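Local coordinates for protein glycoside hydrolase, GH17 family (Formosa sp. Hel1_33_131, PDB 6FCG) that probably hydrolyses internal beta-1,3-glucosidic linkages of the algal storage polysaccharide laminarin, as an endo-acting laminarinase of a TIM-barrel family, at residues L153-P158 with G199-D204; K230-V235 with K293-N298; G371-D376 with N400-T405. All coordinates share one frame; numbering follows the deposited sequence.

Interaction 1 (L153-P158 with G199-D204)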
ATOM      1  N   LEU A 153     -48.821  23.175  -6.113  1.00 27.63           N
ATOM      2  CA  LEU A 153     -48.096  24.091  -5.227  1.00 26.93           C
ATOM      3  C   LEU A 153     -47.825  25.453  -5.861  1.00 25.27           C
ATOM      4  O   LEU A 153     -47.938  26.456  -5.184  1.00 25.50           O
ATOM      5  CB  LEU A 153     -46.797  23.464  -4.749  1.00 26.72           C
ATOM      6  CG  LEU A 153     -47.013  22.261  -3.815  1.00 27.23           C
ATOM      7  CD1 LEU A 153     -45.670  21.581  -3.538  1.00 25.79           C
ATOM      8  CD2 LEU A 153     -47.730  22.641  -2.518  1.00 25.53           C
ATOM      9  N   ALA A 154     -47.499  25.492  -7.145  1.00 22.77           N
ATOM     10  CA  ALA A 154     -47.283  26.769  -7.817  1.00 22.80           C
ATOM     11  C   ALA A 154     -48.574  27.592  -7.854  1.00 23.70           C
ATOM     12  O   ALA A 154     -48.543  28.837  -7.824  1.00 23.43           O
ATOM     13  CB  ALA A 154     -46.745  26.543  -9.225  1.00 22.86           C
ATOM     14  N   GLN A 155     -49.700  26.881  -7.947  1.00 24.32           N
ATOM     15  CA  GLN A 155     -51.033  27.477  -7.930  1.00 23.31           C
ATOM     16  C   GLN A 155     -51.453  27.945  -6.541  1.00 24.39           C
ATOM     17  O   GLN A 155     -51.974  29.020  -6.430  1.00 25.43           O
ATOM     18  CB  GLN A 155     -52.066  26.497  -8.484  1.00 23.16           C
ATOM     19  CG  GLN A 155     -51.946  26.272  -9.987  1.00 23.20           C
ATOM     20  CD  GLN A 155     -52.743  25.075 -10.510  1.00 22.08           C
ATOM     21  OE1 GLN A 155     -53.110  24.171  -9.762  1.00 23.92           O
ATOM     22  NE2 GLN A 155     -52.970  25.048 -11.806  1.00 21.22           N
ATOM     23  N   GLU A 156     -51.282  27.144  -5.496  1.00 26.46           N
ATOM     24  CA  GLU A 156     -51.656  27.585  -4.154  1.00 30.27           C
ATOM     25  C   GLU A 156     -50.745  28.717  -3.662  1.00 30.84           C
ATOM     26  O   GLU A 156     -51.192  29.531  -2.871  1.00 32.97           O
ATOM     27  CB  GLU A 156     -51.641  26.422  -3.143  1.00 35.39           C
ATOM     28  CG  GLU A 156     -52.288  26.728  -1.781  1.00 41.44           C
ATOM     29  CD  GLU A 156     -52.327  25.496  -0.830  1.00 49.04           C
ATOM     30  OE1 GLU A 156     -51.957  24.360  -1.231  1.00 52.12           O
ATOM     31  OE2 GLU A 156     -52.709  25.645   0.352  1.00 50.67           O
ATOM     32  N   PHE A 157     -49.487  28.784  -4.123  1.00 28.81           N
ATOM     33  CA  PHE A 157     -48.522  29.762  -3.597  1.00 25.23           C
ATOM     34  C   PHE A 157     -47.827  30.533  -4.705  1.00 25.28           C
ATOM     35  O   PHE A 157     -46.590  30.627  -4.739  1.00 26.64           O
ATOM     36  CB  PHE A 157     -47.451  29.088  -2.735  1.00 23.44           C
ATOM     37  CG  PHE A 157     -47.985  28.241  -1.627  1.00 22.15           C
ATOM     38  CD1 PHE A 157     -48.265  26.907  -1.833  1.00 22.78           C
ATOM     39  CD2 PHE A 157     -48.116  28.750  -0.345  1.00 22.96           C
ATOM     40  CE1 PHE A 157     -48.708  26.088  -0.798  1.00 22.63           C
ATOM     41  CE2 PHE A 157     -48.569  27.950   0.701  1.00 23.30           C
ATOM     42  CZ  PHE A 157     -48.870  26.612   0.467  1.00 23.27           C
ATOM     43  N   PRO A 158     -48.603  31.150  -5.594  1.00 25.74           N
ATOM     44  CA  PRO A 158     -47.984  31.856  -6.756  1.00 25.85           C
ATOM     45  C   PRO A 158     -47.156  33.099  -6.371  1.00 25.03           C
ATOM     46  O   PRO A 158     -46.370  33.572  -7.168  1.00 22.19           O
ATOM     47  CB  PRO A 158     -49.202  32.273  -7.585  1.00 24.80           C
ATOM     48  CG  PRO A 158     -50.235  32.550  -6.542  1.00 26.33           C
ATOM     49  CD  PRO A 158     -50.008  31.541  -5.416  1.00 25.15           C
ATOM     50  N   GLY A 199     -53.419  29.030 -19.513  1.00 34.73           N
ATOM     51  CA  GLY A 199     -53.838  29.877 -18.390  1.00 34.31           C
ATOM     52  C   GLY A 199     -53.938  29.217 -17.017  1.00 34.84           C
ATOM     53  O   GLY A 199     -54.273  29.907 -16.051  1.00 32.79           O
ATOM     54  N   ASP A 200     -53.604  27.927 -16.906  1.00 35.08           N
ATOM     55  CA  ASP A 200     -53.596  27.231 -15.605  1.00 37.98           C
ATOM     56  C   ASP A 200     -52.394  27.611 -14.707  1.00 33.84           C
ATOM     57  O   ASP A 200     -52.395  27.328 -13.510  1.00 27.51           O
ATOM     58  CB  ASP A 200     -53.628  25.702 -15.782  1.00 43.80           C
ATOM     59  CG  ASP A 200     -54.969  25.175 -16.308  1.00 49.13           C
ATOM     60  OD1 ASP A 200     -55.970  25.929 -16.351  1.00 56.94           O
ATOM     61  OD2 ASP A 200     -55.021  23.973 -16.669  1.00 57.47           O
ATOM     62  N   LEU A 201     -51.363  28.199 -15.303  1.00 30.82           N
ATOM     63  CA  LEU A 201     -50.206  28.715 -14.564  1.00 30.70           C
ATOM     64  C   LEU A 201     -49.909  30.087 -15.096  1.00 30.79           C
ATOM     65  O   LEU A 201     -50.188  30.366 -16.265  1.00 32.90           O
ATOM     66  CB  LEU A 201     -48.951  27.828 -14.773  1.00 29.24           C
ATOM     67  CG  LEU A 201     -48.939  26.440 -14.135  1.00 29.16           C
ATOM     68  CD1 LEU A 201     -47.769  25.628 -14.638  1.00 29.41           C
ATOM     69  CD2 LEU A 201     -48.927  26.528 -12.613  1.00 29.29           C
ATOM     70  N   SER A 202     -49.348  30.934 -14.243  1.00 29.25           N
ATOM     71  CA  SER A 202     -48.975  32.275 -14.626  1.00 28.21           C
ATOM     72  C   SER A 202     -48.035  32.255 -15.822  1.00 28.84           C
ATOM     73  O   SER A 202     -47.163  31.433 -15.929  1.00 25.79           O
ATOM     74  CB  SER A 202     -48.299  32.995 -13.459  1.00 28.33           C
ATOM     75  OG  SER A 202     -47.428  34.000 -13.936  1.00 27.27           O
ATOM     76  N   LYS A 203     -48.197  33.208 -16.718  1.00 34.51           N
ATOM     77  CA  LYS A 203     -47.287  33.335 -17.862  1.00 35.77           C
ATOM     78  C   LYS A 203     -45.876  33.755 -17.477  1.00 32.37           C
ATOM     79  O   LYS A 203     -44.948  33.565 -18.274  1.00 29.25           O
ATOM     80  CB  LYS A 203     -47.886  34.236 -18.934  1.00 40.12           C
ATOM     81  CG  LYS A 203     -48.844  33.447 -19.797  1.00 47.10           C
ATOM     82  CD  LYS A 203     -49.561  34.330 -20.781  1.00 52.49           C
ATOM     83  CE  LYS A 203     -50.582  33.558 -21.622  1.00 57.12           C
ATOM     84  NZ  LYS A 203     -51.210  34.556 -22.527  1.00 62.11           N
ATOM     85  N   ASP A 204     -45.724  34.325 -16.278  1.00 29.00           N
ATOM     86  CA  ASP A 204     -44.410  34.720 -15.754  1.00 28.86           C
ATOM     87  C   ASP A 204     -43.632  33.651 -14.954  1.00 25.72           C
ATOM     88  O   ASP A 204     -42.493  33.901 -14.533  1.00 24.67           O
ATOM     89  CB  ASP A 204     -44.577  35.954 -14.880  1.00 31.42           C
ATOM     90  CG  ASP A 204     -45.005  37.186 -15.669  1.00 33.16           C
ATOM     91  OD1 ASP A 204     -44.397  37.469 -16.725  1.00 31.40           O
ATOM     92  OD2 ASP A 204     -45.925  37.899 -15.200  1.00 37.40           O
TER

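Interaction 2 (K230-V235 with K293-N298)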
ATOM      1  N   LYS A 230     -34.068  20.645 -28.501  1.00 27.18           N
ATOM      2  CA  LYS A 230     -35.465  21.008 -28.292  1.00 30.45           C
ATOM      3  C   LYS A 230     -35.733  21.415 -26.847  1.00 33.93           C
ATOM      4  O   LYS A 230     -36.537  22.329 -26.606  1.00 37.29           O
ATOM      5  CB  LYS A 230     -36.426  19.863 -28.668  1.00 31.64           C
ATOM      6  CG  LYS A 230     -36.353  19.449 -30.126  1.00 33.46           C
ATOM      7  CD  LYS A 230     -37.602  18.737 -30.601  1.00 34.90           C
ATOM      8  CE  LYS A 230     -37.297  18.070 -31.927  1.00 37.79           C
ATOM      9  NZ  LYS A 230     -37.301  16.630 -31.755  1.00 40.86           N
ATOM     10  N   LEU A 231     -35.080  20.732 -25.901  1.00 31.38           N
ATOM     11  CA  LEU A 231     -35.194  21.086 -24.499  1.00 29.10           C
ATOM     12  C   LEU A 231     -34.633  22.466 -24.211  1.00 27.73           C
ATOM     13  O   LEU A 231     -35.236  23.248 -23.484  1.00 26.23           O
ATOM     14  CB  LEU A 231     -34.469  20.061 -23.623  1.00 30.08           C
ATOM     15  CG  LEU A 231     -34.479  20.351 -22.117  1.00 29.16           C
ATOM     16  CD1 LEU A 231     -35.892  20.320 -21.561  1.00 29.24           C
ATOM     17  CD2 LEU A 231     -33.622  19.339 -21.400  1.00 29.51           C
ATOM     18  N   ILE A 232     -33.474  22.763 -24.786  1.00 25.77           N
ATOM     19  CA  ILE A 232     -32.877  24.090 -24.669  1.00 24.49           C
ATOM     20  C   ILE A 232     -33.802  25.175 -25.236  1.00 27.09           C
ATOM     21  O   ILE A 232     -33.849  26.259 -24.668  1.00 25.85           O
ATOM     22  CB  ILE A 232     -31.488  24.151 -25.322  1.00 23.53           C
ATOM     23  CG1 ILE A 232     -30.498  23.324 -24.502  1.00 23.86           C
ATOM     24  CG2 ILE A 232     -30.980  25.580 -25.419  1.00 23.62           C
ATOM     25  CD1 ILE A 232     -29.282  22.872 -25.272  1.00 25.05           C
ATOM     26  N   GLU A 233     -34.522  24.886 -26.334  1.00 31.15           N
ATOM     27  CA  GLU A 233     -35.582  25.782 -26.857  1.00 33.96           C
ATOM     28  C   GLU A 233     -36.757  25.921 -25.914  1.00 31.29           C
ATOM     29  O   GLU A 233     -37.272  26.996 -25.771  1.00 30.32           O
ATOM     30  CB  GLU A 233     -36.162  25.337 -28.246  1.00 40.20           C
ATOM     31  CG  GLU A 233     -35.287  25.712 -29.505  1.00 50.94           C
ATOM     32  CD  GLU A 233     -35.165  27.209 -29.836  1.00 56.25           C
ATOM     33  OE1 GLU A 233     -35.446  28.093 -29.016  1.00 55.99           O
ATOM     34  OE2 GLU A 233     -34.679  27.523 -30.943  1.00 64.78           O
ATOM     35  N   ALA A 234     -37.199  24.831 -25.301  1.00 30.92           N
ATOM     36  CA  ALA A 234     -38.435  24.837 -24.515  1.00 29.87           C
ATOM     37  C   ALA A 234     -38.319  25.520 -23.162  1.00 28.82           C
ATOM     38  O   ALA A 234     -39.282  26.142 -22.725  1.00 31.04           O
ATOM     39  CB  ALA A 234     -38.950  23.420 -24.327  1.00 31.09           C
ATOM     40  N   VAL A 235     -37.169  25.418 -22.495  1.00 26.88           N
ATOM     41  CA  VAL A 235     -37.006  26.018 -21.144  1.00 25.24           C
ATOM     42  C   VAL A 235     -36.940  27.539 -21.188  1.00 24.28           C
ATOM     43  O   VAL A 235     -36.593  28.113 -22.214  1.00 23.82           O
ATOM     44  CB  VAL A 235     -35.753  25.494 -20.374  1.00 24.25           C
ATOM     45  CG1 VAL A 235     -35.886  24.014 -20.103  1.00 23.41           C
ATOM     46  CG2 VAL A 235     -34.446  25.802 -21.083  1.00 23.22           C
ATOM     47  N   LYS A 293     -24.947  28.947 -27.968  1.00 36.87           N
ATOM     48  CA  LYS A 293     -24.592  29.898 -29.026  1.00 41.80           C
ATOM     49  C   LYS A 293     -24.380  29.186 -30.366  1.00 39.49           C
ATOM     50  O   LYS A 293     -24.873  29.650 -31.381  1.00 37.46           O
ATOM     51  CB  LYS A 293     -23.339  30.706 -28.663  1.00 49.30           C
ATOM     52  CG  LYS A 293     -23.138  31.922 -29.553  1.00 58.84           C
ATOM     53  CD  LYS A 293     -21.822  32.634 -29.268  1.00 65.37           C
ATOM     54  CE  LYS A 293     -21.792  33.986 -29.969  1.00 69.33           C
ATOM     55  NZ  LYS A 293     -20.439  34.600 -29.907  1.00 71.45           N
ATOM     56  N   SER A 294     -23.691  28.045 -30.351  1.00 38.24           N
ATOM     57  CA  SER A 294     -23.477  27.232 -31.568  1.00 33.47           C
ATOM     58  C   SER A 294     -24.782  26.693 -32.178  1.00 31.64           C
ATOM     59  O   SER A 294     -24.840  26.457 -33.357  1.00 29.95           O
ATOM     60  CB  SER A 294     -22.507  26.069 -31.295  1.00 32.23           C
ATOM     61  OG  SER A 294     -23.182  24.908 -30.817  1.00 31.86           O
ATOM     62  N   LEU A 295     -25.833  26.529 -31.369  1.00 32.26           N
ATOM     63  CA  LEU A 295     -27.166  26.176 -31.873  1.00 31.46           C
ATOM     64  C   LEU A 295     -27.987  27.380 -32.337  1.00 31.83           C
ATOM     65  O   LEU A 295     -29.134  27.205 -32.721  1.00 35.02           O
ATOM     66  CB  LEU A 295     -27.955  25.452 -30.781  1.00 34.08           C
ATOM     67  CG  LEU A 295     -27.383  24.131 -30.238  1.00 35.70           C
ATOM     68  CD1 LEU A 295     -28.181  23.651 -29.031  1.00 35.50           C
ATOM     69  CD2 LEU A 295     -27.396  23.069 -31.328  1.00 36.42           C
ATOM     70  N   GLY A 296     -27.440  28.591 -32.264  1.00 31.05           N
ATOM     71  CA  GLY A 296     -28.198  29.808 -32.531  1.00 32.30           C
ATOM     72  C   GLY A 296     -29.349  30.072 -31.558  1.00 32.88           C
ATOM     73  O   GLY A 296     -30.399  30.537 -31.965  1.00 31.16           O
ATOM     74  N   ILE A 297     -29.151  29.771 -30.275  1.00 34.13           N
ATOM     75  CA  ILE A 297     -30.177  29.959 -29.251  1.00 35.14           C
ATOM     76  C   ILE A 297     -29.624  30.890 -28.178  1.00 39.16           C
ATOM     77  O   ILE A 297     -28.488  30.737 -27.717  1.00 37.20           O
ATOM     78  CB  ILE A 297     -30.622  28.624 -28.636  1.00 35.12           C
ATOM     79  CG1 ILE A 297     -31.204  27.733 -29.735  1.00 35.21           C
ATOM     80  CG2 ILE A 297     -31.669  28.855 -27.537  1.00 35.04           C
ATOM     81  CD1 ILE A 297     -31.553  26.322 -29.323  1.00 35.77           C
ATOM     82  N   ASN A 298     -30.431  31.874 -27.798  1.00 44.65           N
ATOM     83  CA  ASN A 298     -30.064  32.799 -26.727  1.00 47.36           C
ATOM     84  C   ASN A 298     -30.963  32.584 -25.525  1.00 40.42           C
ATOM     85  O   ASN A 298     -32.161  32.794 -25.608  1.00 44.16           O
ATOM     86  CB  ASN A 298     -30.183  34.231 -27.210  1.00 55.30           C
ATOM     87  CG  ASN A 298     -29.595  35.213 -26.219  1.00 63.75           C
ATOM     88  OD1 ASN A 298     -28.506  34.993 -25.673  1.00 70.76           O
ATOM     89  ND2 ASN A 298     -30.303  36.309 -25.985  1.00 66.54           N
TER

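Interaction 3 (G371-D376 with N400-T405)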
ATOM      1  N   GLY A 371     -23.101  22.639   4.309  1.00 19.90           N
ATOM      2  CA  GLY A 371     -23.720  23.814   4.864  1.00 19.11           C
ATOM      3  C   GLY A 371     -22.800  24.994   5.038  1.00 18.90           C
ATOM      4  O   GLY A 371     -21.581  24.840   5.103  1.00 17.02           O
ATOM      5  N   LEU A 372     -23.404  26.187   5.071  1.00 18.79           N
ATOM      6  CA  LEU A 372     -22.758  27.377   5.624  1.00 18.39           C
ATOM      7  C   LEU A 372     -22.884  27.340   7.143  1.00 19.57           C
ATOM      8  O   LEU A 372     -22.077  27.942   7.865  1.00 20.34           O
ATOM      9  CB  LEU A 372     -23.381  28.635   5.066  1.00 17.70           C
ATOM     10  CG  LEU A 372     -23.434  28.753   3.558  1.00 17.54           C
ATOM     11  CD1 LEU A 372     -24.233  29.984   3.183  1.00 17.67           C
ATOM     12  CD2 LEU A 372     -22.055  28.810   2.935  1.00 18.18           C
ATOM     13  N   PHE A 373     -23.908  26.651   7.631  1.00 20.88           N
ATOM     14  CA  PHE A 373     -24.106  26.415   9.066  1.00 21.81           C
ATOM     15  C   PHE A 373     -24.009  24.927   9.346  1.00 21.98           C
ATOM     16  O   PHE A 373     -24.290  24.095   8.449  1.00 19.35           O
ATOM     17  CB  PHE A 373     -25.520  26.851   9.527  1.00 22.49           C
ATOM     18  CG  PHE A 373     -25.838  28.298   9.313  1.00 24.15           C
ATOM     19  CD1 PHE A 373     -26.389  28.745   8.135  1.00 23.15           C
ATOM     20  CD2 PHE A 373     -25.610  29.225  10.333  1.00 25.82           C
ATOM     21  CE1 PHE A 373     -26.670  30.078   7.956  1.00 23.73           C
ATOM     22  CE2 PHE A 373     -25.892  30.570  10.147  1.00 25.15           C
ATOM     23  CZ  PHE A 373     -26.436  30.991   8.961  1.00 24.53           C
ATOM     24  N   THR A 374     -23.736  24.604  10.617  1.00 22.36           N
ATOM     25  CA  THR A 374     -23.709  23.214  11.097  1.00 22.36           C
ATOM     26  C   THR A 374     -25.148  22.810  11.347  1.00 23.25           C
ATOM     27  O   THR A 374     -26.033  23.652  11.340  1.00 22.63           O
ATOM     28  CB  THR A 374     -22.846  22.961  12.363  1.00 23.21           C
ATOM     29  OG1 THR A 374     -23.491  23.433  13.562  1.00 23.44           O
ATOM     30  CG2 THR A 374     -21.451  23.534  12.248  1.00 24.31           C
ATOM     31  N   VAL A 375     -25.393  21.531  11.579  1.00 24.50           N
ATOM     32  CA  VAL A 375     -26.770  21.085  11.865  1.00 25.44           C
ATOM     33  C   VAL A 375     -27.319  21.811  13.135  1.00 26.44           C
ATOM     34  O   VAL A 375     -28.476  22.175  13.185  1.00 25.12           O
ATOM     35  CB  VAL A 375     -26.939  19.540  11.876  1.00 26.14           C
ATOM     36  CG1 VAL A 375     -26.225  18.923  13.055  1.00 26.69           C
ATOM     37  CG2 VAL A 375     -28.404  19.153  11.921  1.00 26.48           C
ATOM     38  N   ASP A 376     -26.459  22.036  14.134  1.00 29.75           N
ATOM     39  CA  ASP A 376     -26.821  22.702  15.401  1.00 31.59           C
ATOM     40  C   ASP A 376     -26.932  24.229  15.310  1.00 29.88           C
ATOM     41  O   ASP A 376     -27.241  24.883  16.297  1.00 29.49           O
ATOM     42  CB  ASP A 376     -25.805  22.348  16.511  1.00 36.82           C
ATOM     43  CG  ASP A 376     -25.702  20.828  16.781  1.00 41.67           C
ATOM     44  OD1 ASP A 376     -26.740  20.148  16.978  1.00 48.37           O
ATOM     45  OD2 ASP A 376     -24.566  20.313  16.783  1.00 45.64           O
ATOM     46  N   ASN A 400     -30.705  26.605  20.029  1.00 32.92           N
ATOM     47  CA  ASN A 400     -29.341  27.176  20.084  1.00 32.86           C
ATOM     48  C   ASN A 400     -29.210  28.548  19.438  1.00 33.86           C
ATOM     49  O   ASN A 400     -29.756  28.767  18.353  1.00 38.99           O
ATOM     50  CB  ASN A 400     -28.354  26.236  19.412  1.00 30.68           C
ATOM     51  CG  ASN A 400     -28.463  24.835  19.951  1.00 29.19           C
ATOM     52  OD1 ASN A 400     -28.658  24.641  21.136  1.00 29.22           O
ATOM     53  ND2 ASN A 400     -28.349  23.852  19.086  1.00 29.04           N
ATOM     54  N   PRO A 401     -28.455  29.470  20.078  1.00 33.59           N
ATOM     55  CA  PRO A 401     -28.149  30.720  19.364  1.00 33.41           C
ATOM     56  C   PRO A 401     -27.118  30.484  18.263  1.00 34.58           C
ATOM     57  O   PRO A 401     -26.411  29.470  18.282  1.00 34.03           O
ATOM     58  CB  PRO A 401     -27.590  31.644  20.451  1.00 31.73           C
ATOM     59  CG  PRO A 401     -27.577  30.843  21.709  1.00 32.28           C
ATOM     60  CD  PRO A 401     -27.803  29.413  21.391  1.00 31.14           C
ATOM     61  N   ILE A 402     -27.042  31.420  17.319  1.00 33.98           N
ATOM     62  CA  ILE A 402     -26.122  31.294  16.212  1.00 33.60           C
ATOM     63  C   ILE A 402     -24.735  31.728  16.661  1.00 35.07           C
ATOM     64  O   ILE A 402     -24.405  32.906  16.707  1.00 34.66           O
ATOM     65  CB  ILE A 402     -26.583  32.059  14.966  1.00 34.82           C
ATOM     66  CG1 ILE A 402     -28.029  31.699  14.607  1.00 35.85           C
ATOM     67  CG2 ILE A 402     -25.678  31.751  13.787  1.00 34.63           C
ATOM     68  CD1 ILE A 402     -28.343  30.219  14.535  1.00 38.18           C
ATOM     69  N   THR A 403     -23.921  30.717  16.924  1.00 37.38           N
ATOM     70  CA  THR A 403     -22.572  30.828  17.459  1.00 35.78           C
ATOM     71  C   THR A 403     -21.557  30.567  16.350  1.00 35.64           C
ATOM     72  O   THR A 403     -21.862  29.909  15.360  1.00 38.67           O
ATOM     73  CB  THR A 403     -22.469  29.817  18.603  1.00 36.16           C
ATOM     74  OG1 THR A 403     -22.948  30.481  19.750  1.00 38.16           O
ATOM     75  CG2 THR A 403     -21.075  29.310  18.892  1.00 39.60           C
ATOM     76  N   LYS A 404     -20.362  31.122  16.496  1.00 33.68           N
ATOM     77  CA  LYS A 404     -19.249  30.811  15.603  1.00 29.55           C
ATOM     78  C   LYS A 404     -18.671  29.431  15.881  1.00 27.33           C
ATOM     79  O   LYS A 404     -18.527  29.044  17.033  1.00 28.01           O
ATOM     80  CB  LYS A 404     -18.174  31.871  15.746  1.00 31.65           C
ATOM     81  CG  LYS A 404     -18.462  33.145  14.956  1.00 33.63           C
ATOM     82  CD  LYS A 404     -18.225  34.448  15.714  1.00 36.19           C
ATOM     83  CE  LYS A 404     -16.856  34.542  16.356  1.00 39.54           C
ATOM     84  NZ  LYS A 404     -16.511  35.923  16.782  1.00 41.38           N
ATOM     85  N   THR A 405     -18.353  28.678  14.819  1.00 26.29           N
ATOM     86  CA  THR A 405     -17.561  27.420  14.934  1.00 25.64           C
ATOM     87  C   THR A 405     -16.179  27.779  15.438  1.00 25.13           C
ATOM     88  O   THR A 405     -15.770  28.927  15.270  1.00 23.79           O
ATOM     89  CB  THR A 405     -17.382  26.667  13.580  1.00 25.48           C
ATOM     90  OG1 THR A 405     -16.846  27.554  12.598  1.00 24.34           O
ATOM     91  CG2 THR A 405     -18.716  26.081  13.068  1.00 25.99           C
TER

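Interaction 1 (L153-P158 with G199-D204)
The polar link between Q155 and D200 joins a side chain to the main chain: the amide of Q155, an exposed residue in the last turn of its helix, bonds to the backbone carbonyl of D200, not to its carboxylate. Q155 NE2 lies 2.9 Å from D200 O, and with an N-H...O angle of 169° the bond is nearly straight. The carbonyl oxygen lies close to the plane of the Q155 amide, whereas the donor stands tilted 29° from the carbonyl plane. The reach is made by an extended chain: with CG beside the backbone N (chi1 -71°), the glutamine leaves the helix and runs straight on from CG to its amide. This single bond between the segments ties the helix end to the loop just past G199, whose positive phi belongs to the Schellman motif closing the helix before it.

Beneath the polar link lies a small apolar seam. One methyl of L201 does the touching, CD2, which rests 4.0 Å from A154 CB. The same methyl meets the aliphatic part of the glutamine, L201 CD2 being 4.0 Å from Q155 CG, and the two side chains cross at about a right angle. Q155 therefore plays two roles, its methylene packing on leucine while its amide holds the main chain one residue earlier. Further along the loop, S202 OG accepts from D204 N at 2.9 Å, an ST turn that shapes the chain just ahead of strand 206-212.

A154 turns to V161 and I164 of strand 161-168, and L201 leans on L195 and K196 of helix 182-197, so the contact bridges two neighbouring helix-to-strand turns of the barrel, with helix 95-109 packed against L153 and F157.

Interaction 2 (K230-V235 with K293-N298)
A first torsion of -69° at I232 sets CG2 anti to the backbone N, where it faces I297, while the CG1 branch carries CD1 toward L295. I297 adopts nearly the same setting, and its own CG2 comes to meet the first: the two methyls, I232 CG2 and I297 CG2, are 4.0 Å apart. I297 CD1 touches the same methyl, so one branch of I232 is met by both terminal methyls of I297. The other branch ends against a leucine, I232 CD1 lying 4.0 Å from L295 CD1, and here the side chains cross at about a right angle.

E233 reaches the isoleucine by a bend. Its second torsion, chi2 -67°, folds the carboxylate back alongside I297, setting E233 OE2 3.7 Å from I297 CG1, a van der Waals touch of oxygen on methylene. E233 CG meets I297 CD1 carbon on carbon, leaving I232 as the buried partner. An alanine in place of I297 would probably leave the CG2 methyl of I232 without its mate and set the bent E233 chain freer to turn.

The contact brings together the ends of two helices, each just before a barrel strand. L295 and I297 flank G296, whose positive phi closes helix 266-294 in a Schellman motif, and W216 of helix 214-218 also touches I232. The end of helix 226-234 has its own polar partner: K299 NZ bonds to the carbonyls of I232 and, just past the helix, V235, where its positive charge would suit the negative end of the helix dipole. Between the two segments the meeting rests on van der Waals contact, so its fit depends on side-chain shape, with the only charge among the touching residues, that of E233, on the exposed side.

Interaction 3 (G371-D376 with N400-T405)
N400 lies on a weakly bonded strand, about 400-401, paired antiparallel with 396-397, and meets D376 in the loop before helix 384-388. The asparagine amide reaches a main-chain oxygen, N400 ND2 lying 3.2 Å from D376 O. Its N-H points well at the oxygen, at 160°, and arrives in the carbonyl plane on a lone pair. The acceptor also lies near the plane of the amide, so the two flat groups share an orientation, which would help to hold the amide in this rotation. N400 CG stands beside its backbone N (chi1 -52°), a setting that swings the amide across to the loop and also lays ND2 3.9 Å from D376 CB.

Deeper in, the contact turns apolar. I402 presents its CG2 branch to the rim of the F373 ring, near the ring plane, with F373 CE2 3.8 Å from I402 CG2; ring and isoleucine cross at about a right angle. This is an approach at the edge, and other aromatics attend the same phenylalanine: F353 meets it ring to ring and F392 edge-to-face, while I77 of helix 68-80 touches both F373 and I402. In a TIM-barrel enzyme such as this, F373 and I402, both late in the sequence, thus pack together against helix 68-80, early in the chain.

At the far end two threonines slide past each other in opposite directions, methyl against methyl, T374 CG2 and T405 CG2 being 3.8 Å apart. Their hydroxyls turn to other work. T405 OG1 is bonded to the carboxylate of E326 and to the indole N-H of W384, whereas T374 OG1 accepts from K378 N, with a weak further bond from D376 N at 3.3 Å.

Overall arrangement
Interactions 1 and 2 illustrate one principle twice: each joins two helix-to-strand turns that lead into adjacent parallel strands of the barrel, 161-168 with 206-212 and 238-241 with 301-305. In TIM barrels such turns lie at the end opposite the catalytic mouth, so both contacts are probably remote from the substrate cleft. Their centres are about 25 Å apart and their nearest atoms about 10 Å. Interaction 3 joins later parts of the chain, beyond strand 301-305; its centre lies about 35 Å from that of interaction 1 and about 42 Å from that of interaction 2, which lies on the opposite side of the chain's centre. None of the three touches another.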